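Local coordinates for Non-atp dependent l-selective hydantoinase (Arthrobacter aurescens, PDB 1GKR), which hydrolyses the ring of hydantoin derivatives, preferring aryl- over alkyl-substituted ones, with two zinc ions per subunit and a substrate-dependent stereoselectivity, at residues 357-360 with 361-365; 293-296 with 297-301; 165-168 with 169-173. All blocks are in the same frame, centred on the assembly; numbering follows the deposited sequence.

Contact 1 (357-360 with 361-365); sequences LERL and VEVMC
Arg359 and Glu362, three residues apart on one helix, form a salt bridge in which two guanidinium nitrogens converge on a single carboxylate oxygen. Arg359 NH2 stands 2.9 Å from Glu362 OE1, and Arg359 NE reaches the same OE1 at 3.1 Å, so the arginine grips side-on with its NE edge. NH2 meets that oxygen on the syn side, whereas NE comes nearly in line with the C-O bond. The guanidinium and carboxylate are nearly coplanar, their planes 12° apart, and OE1 lies close to the guanidinium plane. Both side chains leave the helix with CG anti to the backbone N (chi1 172° for Arg359, -173° for Glu362), and the arginine then bends at chi2 and chi3 to bring NE alongside the extended glutamate. The third nitrogen, NH1, is hydrogen-bonded to the carbonyl oxygen of Glu302, so the guanidinium also ties this helix to the end of helix 291-303.

This is the first part of helix 357-372 in a metallo-dependent hydrolase of TIM-barrel type. The main chain follows the alpha-helical i to i+4 pattern, with Val361 N on Leu357 O at 3.0 Å and Val363 N on Arg359 O at 3.0 Å; a wider pi-type turn occurs at 362-365.

On the buried side the leading apolar pair is Leu360 and Met364. The thioether sulfur, Met364 SD, lies 3.9 Å from Leu360 CD2 and equally near CG, meeting the branched end of the leucine as the two chains cross obliquely. Leu360 continues onto Met345, Leu346 and Val350 of helix 341-350, while Val361 touches Met53 of strand 51-62. Val363 and Met364 both touch Leu309 of strand 308-309.

Contact 2 (293-296 with 297-301); sequences MNIR and LWEQL
Leu297 N hydrogen-bonds to Met293 O at 3.0 Å and Gln300 N to Arg296 O at 2.9 Å, with N-H...O angles of 169° and 170° that mark regular alpha-helical turns. Asn294 and Trp298, one turn apart, lie side by side and point the same way, their amide and indole planes 64° apart. The amide end of Asn294 borders the pyrrole edge of the indole around CD1, and Asn294 O also approaches that edge, 3.4 Å from Trp298 CD1. The indole N-H is held by the carbonyl oxygen of Leu268, and Arg354 makes a cation-pi contact with the ring. On another flank, Ile295 CG2 runs beside the carboxylate of Glu299, 3.7 Å from OE2. Gln300, its CG anti to its own carbonyl carbon, runs extended past Arg296 O, and its NE2 hydrogen-bonds to Glu247 and to the carbonyl oxygen of Pro243. Arg296, bent at chi2 and chi3, forms a salt bridge with Asp244. These polar ends fasten helix 291-303 to the start of helix 243-254, consistent with the outer helical layer of a TIM-barrel amidohydrolase.

Contact 3 (165-168 with 169-173); sequences ELFE and IFQEI
Leu166 and Gln171 each lay a CG over the face of an aromatic ring four residues away, making two CH-pi contacts. Leu166 CG lies over a face of the Phe170 ring, 4.3 Å from the ring centroid and 26° off the normal. Gln171 CG sits over a face of the Phe167 ring in the same manner, also 4.3 Å from the centroid but displaced toward the rim.

Apolar contact reinforces the first pair, because Leu166 CD1 comes within 3.5 Å of Phe170 CE1. The leucine reaches the ring with the N-CA and CB-CG bonds anti (chi1 -178°), which turns its branch along the helix toward the following turn. In the second pair the glutamine amide continues past the ring rim, with Gln171 NE2 3.2 Å from Phe167 CE2 and the amide plane inclined 43° to the ring. A serine in place of Gln171 would probably lose the CG contact over the Phe167 ring and the OE1 bond to Gln196 of the second subunit, leaving that amide its weak bond to Glu168.

Among the main-chain hydrogen bonds, Phe170 N meets Leu166 O at 2.9 Å and Gln171 N meets Phe167 O at 3.1 Å, an alpha-helical pattern that sets the members of each pair one turn apart. Ile169 CG1 lies near Glu165 O.

Across the subunit boundary of the homotetramer, Gln171 OE1 accepts a hydrogen bond from Gln196 of the second subunit, and the Phe167 ring meets Phe215 of that subunit. Within its own chain, helix 163-176 touches both helix 132-140, through Glu168 and Ile169, and helix 214-231, where Phe170 packs on Leu227 and Ala231, while Ile169, Phe170 and Ile173 rest on Ile180 of strand 179-182.

In the fold
Along the chain the order is contact 3, contact 2, contact 1, on helices 163-176, 291-303 and 357-372, all within the amidohydrolase TIM-barrel fold. Contacts 1 and 2 are neighbours, their centres 16 Å apart, and they touch, with Val363 CG1 4.2 Å from Leu301 CD2. Both also reach Met345 of helix 341-350. Contact 3 stands apart, about 31 Å from contact 1 and 32 Å from contact 2 between centres. It leans on strand 179-182, an outermost strand of the parallel sheet that ends with strand 308-309, which contact 1 touches. Contact 3 alone of the three meets another subunit, through Phe167, Glu168 and Gln171.

Contact 1 (357-360 with 361-365)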
loop_
_atom_site.group_PDB
_atom_site.type_symbol
_atom_site.label_atom_id
_atom_site.label_comp_id
_atom_site.label_asym_id
_atom_site.label_seq_id
_atom_site.Cartn_x
_atom_site.Cartn_y
_atom_site.Cartn_z
ATOM N N LEU A 357 -7.366 29.274 -11.678
ATOM C CA LEU A 357 -7.061 30.420 -10.843
ATOM C C LEU A 357 -7.287 30.063 -9.386
ATOM O O LEU A 357 -6.504 30.450 -8.519
ATOM C CB LEU A 357 -7.945 31.613 -11.209
ATOM C CG LEU A 357 -7.365 32.592 -12.225
ATOM C CD1 LEU A 357 -8.424 33.568 -12.699
ATOM C CD2 LEU A 357 -6.227 33.332 -11.575
ATOM N N GLU A 358 -8.356 29.317 -9.122
ATOM C CA GLU A 358 -8.695 28.937 -7.762
ATOM C C GLU A 358 -7.592 28.146 -7.101
ATOM O O GLU A 358 -7.268 28.377 -5.939
ATOM C CB GLU A 358 -9.995 28.129 -7.729
ATOM C CG GLU A 358 -11.239 28.916 -8.133
ATOM C CD GLU A 358 -11.586 28.770 -9.604
ATOM O OE1 GLU A 358 -10.658 28.725 -10.443
ATOM O OE2 GLU A 358 -12.795 28.708 -9.922
ATOM N N ARG A 359 -7.010 27.208 -7.835
ATOM C CA ARG A 359 -5.942 26.399 -7.271
ATOM C C ARG A 359 -4.673 27.235 -7.070
ATOM O O ARG A 359 -3.973 27.094 -6.060
ATOM C CB ARG A 359 -5.658 25.212 -8.178
ATOM C CG ARG A 359 -4.447 24.439 -7.746
ATOM C CD ARG A 359 -4.801 23.020 -7.415
ATOM N NE ARG A 359 -5.516 22.903 -6.154
ATOM C CZ ARG A 359 -6.400 21.943 -5.896
ATOM N NH1 ARG A 359 -6.682 21.024 -6.813
ATOM N NH2 ARG A 359 -6.999 21.891 -4.717
ATOM N N LEU A 360 -4.389 28.109 -8.034
ATOM C CA LEU A 360 -3.221 28.972 -7.959
ATOM C C LEU A 360 -3.268 29.786 -6.682
ATOM O O LEU A 360 -2.275 29.895 -5.973
ATOM C CB LEU A 360 -3.169 29.912 -9.163
ATOM C CG LEU A 360 -1.922 30.796 -9.272
ATOM C CD1 LEU A 360 -1.638 31.109 -10.724
ATOM C CD2 LEU A 360 -2.115 32.071 -8.485
ATOM N N VAL A 361 -4.423 30.361 -6.385
ATOM C CA VAL A 361 -4.549 31.155 -5.173
ATOM C C VAL A 361 -4.380 30.301 -3.919
ATOM O O VAL A 361 -3.883 30.769 -2.895
ATOM C CB VAL A 361 -5.908 31.888 -5.137
ATOM C CG1 VAL A 361 -6.227 32.381 -3.736
ATOM C CG2 VAL A 361 -5.849 33.062 -6.081
ATOM N N GLU A 362 -4.777 29.039 -4.009
ATOM C CA GLU A 362 -4.667 28.141 -2.872
ATOM C C GLU A 362 -3.218 27.824 -2.528
ATOM O O GLU A 362 -2.822 27.898 -1.356
ATOM C CB GLU A 362 -5.407 26.834 -3.146
ATOM C CG GLU A 362 -5.478 25.934 -1.930
ATOM C CD GLU A 362 -6.073 24.578 -2.231
ATOM O OE1 GLU A 362 -5.693 23.989 -3.271
ATOM O OE2 GLU A 362 -6.903 24.097 -1.424
ATOM N N VAL A 363 -2.429 27.477 -3.545
ATOM C CA VAL A 363 -1.028 27.123 -3.323
ATOM C C VAL A 363 -0.045 28.305 -3.203
ATOM O O VAL A 363 1.058 28.144 -2.662
ATOM C CB VAL A 363 -0.515 26.188 -4.433
ATOM C CG1 VAL A 363 -1.396 24.975 -4.546
ATOM C CG2 VAL A 363 -0.464 26.925 -5.737
ATOM N N MET A 364 -0.436 29.480 -3.700
ATOM C CA MET A 364 0.435 30.647 -3.645
ATOM C C MET A 364 0.041 31.674 -2.609
ATOM O O MET A 364 0.826 32.583 -2.324
ATOM C CB MET A 364 0.529 31.328 -5.018
ATOM C CG MET A 364 1.265 30.488 -6.017
ATOM S SD MET A 364 1.573 31.291 -7.575
ATOM C CE MET A 364 3.144 32.072 -7.243
ATOM N N CYS A 365 -1.158 31.544 -2.042
ATOM C CA CYS A 365 -1.613 32.500 -1.041
ATOM C C CYS A 365 -2.142 31.862 0.229
ATOM O O CYS A 365 -1.596 32.060 1.309
ATOM C CB CYS A 365 -2.710 33.394 -1.619
ATOM S SG CYS A 365 -2.335 34.123 -3.231
#

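Contact 2 (293-296 with 297-301)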
loop_
_atom_site.group_PDB
_atom_site.type_symbol
_atom_site.label_atom_id
_atom_site.label_comp_id
_atom_site.label_asym_id
_atom_site.label_seq_id
_atom_site.Cartn_x
_atom_site.Cartn_y
_atom_site.Cartn_z
ATOM N N MET A 293 8.794 13.755 -16.232
ATOM C CA MET A 293 8.382 13.997 -14.855
ATOM C C MET A 293 7.649 15.314 -14.762
ATOM O O MET A 293 6.722 15.471 -13.955
ATOM C CB MET A 293 9.584 13.993 -13.924
ATOM C CG MET A 293 10.268 12.660 -13.905
ATOM S SD MET A 293 11.612 12.514 -12.751
ATOM C CE MET A 293 10.815 11.495 -11.437
ATOM N N ASN A 294 8.059 16.257 -15.604
ATOM C CA ASN A 294 7.430 17.565 -15.625
ATOM C C ASN A 294 5.912 17.451 -15.873
ATOM O O ASN A 294 5.118 18.129 -15.226
ATOM C CB ASN A 294 8.071 18.437 -16.697
ATOM C CG ASN A 294 7.534 19.840 -16.681
ATOM O OD1 ASN A 294 8.041 20.698 -15.966
ATOM N ND2 ASN A 294 6.475 20.083 -17.449
ATOM N N ILE A 295 5.505 16.600 -16.808
ATOM C CA ILE A 295 4.081 16.423 -17.084
ATOM C C ILE A 295 3.343 16.006 -15.814
ATOM O O ILE A 295 2.334 16.606 -15.454
ATOM C CB ILE A 295 3.857 15.345 -18.160
ATOM C CG1 ILE A 295 4.382 15.845 -19.502
ATOM C CG2 ILE A 295 2.393 15.021 -18.283
ATOM C CD1 ILE A 295 4.665 14.731 -20.456
ATOM N N ARG A 296 3.853 14.976 -15.145
ATOM C CA ARG A 296 3.262 14.477 -13.909
ATOM C C ARG A 296 3.101 15.598 -12.896
ATOM O O ARG A 296 2.039 15.774 -12.305
ATOM C CB ARG A 296 4.152 13.400 -13.306
ATOM C CG ARG A 296 4.074 12.053 -13.970
ATOM C CD ARG A 296 3.129 11.151 -13.191
ATOM N NE ARG A 296 3.667 10.707 -11.901
ATOM C CZ ARG A 296 4.855 10.119 -11.743
ATOM N NH1 ARG A 296 5.649 9.907 -12.793
ATOM N NH2 ARG A 296 5.243 9.719 -10.537
ATOM N N LEU A 297 4.175 16.346 -12.693
ATOM C CA LEU A 297 4.184 17.454 -11.751
ATOM C C LEU A 297 3.005 18.386 -11.978
ATOM O O LEU A 297 2.305 18.760 -11.025
ATOM C CB LEU A 297 5.485 18.234 -11.900
ATOM C CG LEU A 297 6.435 18.340 -10.710
ATOM C CD1 LEU A 297 6.556 17.025 -9.978
ATOM C CD2 LEU A 297 7.789 18.789 -11.237
ATOM N N TRP A 298 2.778 18.757 -13.237
ATOM C CA TRP A 298 1.677 19.657 -13.566
ATOM C C TRP A 298 0.309 19.076 -13.235
ATOM O O TRP A 298 -0.611 19.817 -12.875
ATOM C CB TRP A 298 1.720 20.055 -15.031
ATOM C CG TRP A 298 2.608 21.227 -15.307
ATOM C CD1 TRP A 298 3.857 21.208 -15.881
ATOM C CD2 TRP A 298 2.290 22.605 -15.093
ATOM N NE1 TRP A 298 4.326 22.488 -16.046
ATOM C CE2 TRP A 298 3.388 23.367 -15.572
ATOM C CE3 TRP A 298 1.183 23.272 -14.547
ATOM C CZ2 TRP A 298 3.411 24.766 -15.523
ATOM C CZ3 TRP A 298 1.202 24.664 -14.495
ATOM C CH2 TRP A 298 2.312 25.397 -14.983
ATOM N N GLU A 299 0.166 17.762 -13.362
ATOM C CA GLU A 299 -1.099 17.118 -13.031
ATOM C C GLU A 299 -1.282 17.164 -11.519
ATOM O O GLU A 299 -2.339 17.521 -11.006
ATOM C CB GLU A 299 -1.095 15.667 -13.480
ATOM C CG GLU A 299 -1.307 15.460 -14.957
ATOM C CD GLU A 299 -1.191 13.994 -15.343
ATOM O OE1 GLU A 299 -1.752 13.143 -14.608
ATOM O OE2 GLU A 299 -0.545 13.697 -16.377
ATOM N N GLN A 300 -0.230 16.803 -10.805
ATOM C CA GLN A 300 -0.281 16.800 -9.359
ATOM C C GLN A 300 -0.630 18.179 -8.819
ATOM O O GLN A 300 -1.343 18.301 -7.821
ATOM C CB GLN A 300 1.062 16.334 -8.807
ATOM C CG GLN A 300 1.482 14.987 -9.346
ATOM C CD GLN A 300 2.758 14.501 -8.723
ATOM O OE1 GLN A 300 3.765 15.215 -8.710
ATOM N NE2 GLN A 300 2.738 13.281 -8.206
ATOM N N LEU A 301 -0.138 19.216 -9.490
ATOM C CA LEU A 301 -0.392 20.581 -9.056
ATOM C C LEU A 301 -1.881 20.887 -9.116
ATOM O O LEU A 301 -2.498 21.224 -8.110
ATOM C CB LEU A 301 0.364 21.568 -9.947
ATOM C CG LEU A 301 0.820 22.921 -9.392
ATOM C CD1 LEU A 301 0.645 23.961 -10.478
ATOM C CD2 LEU A 301 0.043 23.313 -8.165
#

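Contact 3 (165-168 with 169-173)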
loop_
_atom_site.group_PDB
_atom_site.type_symbol
_atom_site.label_atom_id
_atom_site.label_comp_id
_atom_site.label_asym_id
_atom_site.label_seq_id
_atom_site.Cartn_x
_atom_site.Cartn_y
_atom_site.Cartn_z
ATOM N N GLU A 165 20.471 15.066 15.204
ATOM C CA GLU A 165 20.290 16.497 15.425
ATOM C C GLU A 165 18.955 16.921 14.828
ATOM O O GLU A 165 18.204 17.689 15.433
ATOM C CB GLU A 165 21.440 17.278 14.784
ATOM C CG GLU A 165 22.784 16.633 15.030
ATOM C CD GLU A 165 23.939 17.505 14.635
ATOM O OE1 GLU A 165 24.283 18.407 15.424
ATOM O OE2 GLU A 165 24.500 17.295 13.537
ATOM N N LEU A 166 18.667 16.409 13.633
ATOM C CA LEU A 166 17.414 16.710 12.959
ATOM C C LEU A 166 16.246 16.237 13.825
ATOM O O LEU A 166 15.237 16.929 13.960
ATOM C CB LEU A 166 17.357 16.018 11.598
ATOM C CG LEU A 166 16.090 16.295 10.775
ATOM C CD1 LEU A 166 15.930 17.794 10.536
ATOM C CD2 LEU A 166 16.178 15.562 9.463
ATOM N N PHE A 167 16.383 15.056 14.420
ATOM C CA PHE A 167 15.330 14.532 15.275
ATOM C C PHE A 167 15.105 15.406 16.502
ATOM O O PHE A 167 13.962 15.644 16.900
ATOM C CB PHE A 167 15.655 13.117 15.726
ATOM C CG PHE A 167 14.581 12.503 16.561
ATOM C CD1 PHE A 167 13.344 12.194 16.002
ATOM C CD2 PHE A 167 14.784 12.266 17.911
ATOM C CE1 PHE A 167 12.320 11.659 16.776
ATOM C CE2 PHE A 167 13.772 11.731 18.697
ATOM C CZ PHE A 167 12.535 11.426 18.127
ATOM N N GLU A 168 16.189 15.886 17.108
ATOM C CA GLU A 168 16.056 16.736 18.294
ATOM C C GLU A 168 15.390 18.054 17.925
ATOM O O GLU A 168 14.623 18.620 18.708
ATOM C CB GLU A 168 17.419 17.004 18.931
ATOM C CG GLU A 168 18.078 15.759 19.475
ATOM C CD GLU A 168 19.312 16.060 20.298
ATOM O OE1 GLU A 168 20.197 16.815 19.813
ATOM O OE2 GLU A 168 19.391 15.528 21.430
ATOM N N ILE A 169 15.689 18.541 16.722
ATOM C CA ILE A 169 15.106 19.784 16.251
ATOM C C ILE A 169 13.613 19.570 16.057
ATOM O O ILE A 169 12.818 20.421 16.435
ATOM C CB ILE A 169 15.762 20.229 14.939
ATOM C CG1 ILE A 169 17.216 20.603 15.212
ATOM C CG2 ILE A 169 14.990 21.395 14.320
ATOM C CD1 ILE A 169 17.999 21.010 13.967
ATOM N N PHE A 170 13.235 18.425 15.486
ATOM C CA PHE A 170 11.826 18.107 15.266
ATOM C C PHE A 170 11.084 18.132 16.594
ATOM O O PHE A 170 9.979 18.680 16.685
ATOM C CB PHE A 170 11.672 16.726 14.641
ATOM C CG PHE A 170 11.799 16.708 13.135
ATOM C CD1 PHE A 170 12.338 17.787 12.444
ATOM C CD2 PHE A 170 11.414 15.584 12.416
ATOM C CE1 PHE A 170 12.492 17.738 11.057
ATOM C CE2 PHE A 170 11.563 15.530 11.037
ATOM C CZ PHE A 170 12.105 16.612 10.357
ATOM N N GLN A 171 11.679 17.547 17.630
ATOM C CA GLN A 171 11.029 17.554 18.934
ATOM C C GLN A 171 10.877 18.964 19.476
ATOM O O GLN A 171 9.816 19.301 19.999
ATOM C CB GLN A 171 11.800 16.714 19.931
ATOM C CG GLN A 171 11.910 15.275 19.531
ATOM C CD GLN A 171 12.687 14.466 20.540
ATOM O OE1 GLN A 171 13.768 14.873 20.990
ATOM N NE2 GLN A 171 12.150 13.307 20.900
ATOM N N GLU A 172 11.907 19.799 19.371
ATOM C CA GLU A 172 11.752 21.161 19.875
ATOM C C GLU A 172 10.637 21.873 19.118
ATOM O O GLU A 172 9.773 22.495 19.732
ATOM C CB GLU A 172 13.041 21.973 19.740
ATOM C CG GLU A 172 13.883 22.052 21.011
ATOM C CD GLU A 172 13.138 22.655 22.201
ATOM O OE1 GLU A 172 12.626 23.791 22.093
ATOM O OE2 GLU A 172 13.074 21.985 23.254
ATOM N N ILE A 173 10.657 21.775 17.789
ATOM C CA ILE A 173 9.646 22.411 16.950
ATOM C C ILE A 173 8.237 21.985 17.340
ATOM O O ILE A 173 7.317 22.809 17.374
ATOM C CB ILE A 173 9.850 22.079 15.456
ATOM C CG1 ILE A 173 11.173 22.662 14.964
ATOM C CG2 ILE A 173 8.709 22.646 14.644
ATOM C CD1 ILE A 173 11.274 24.168 15.134
#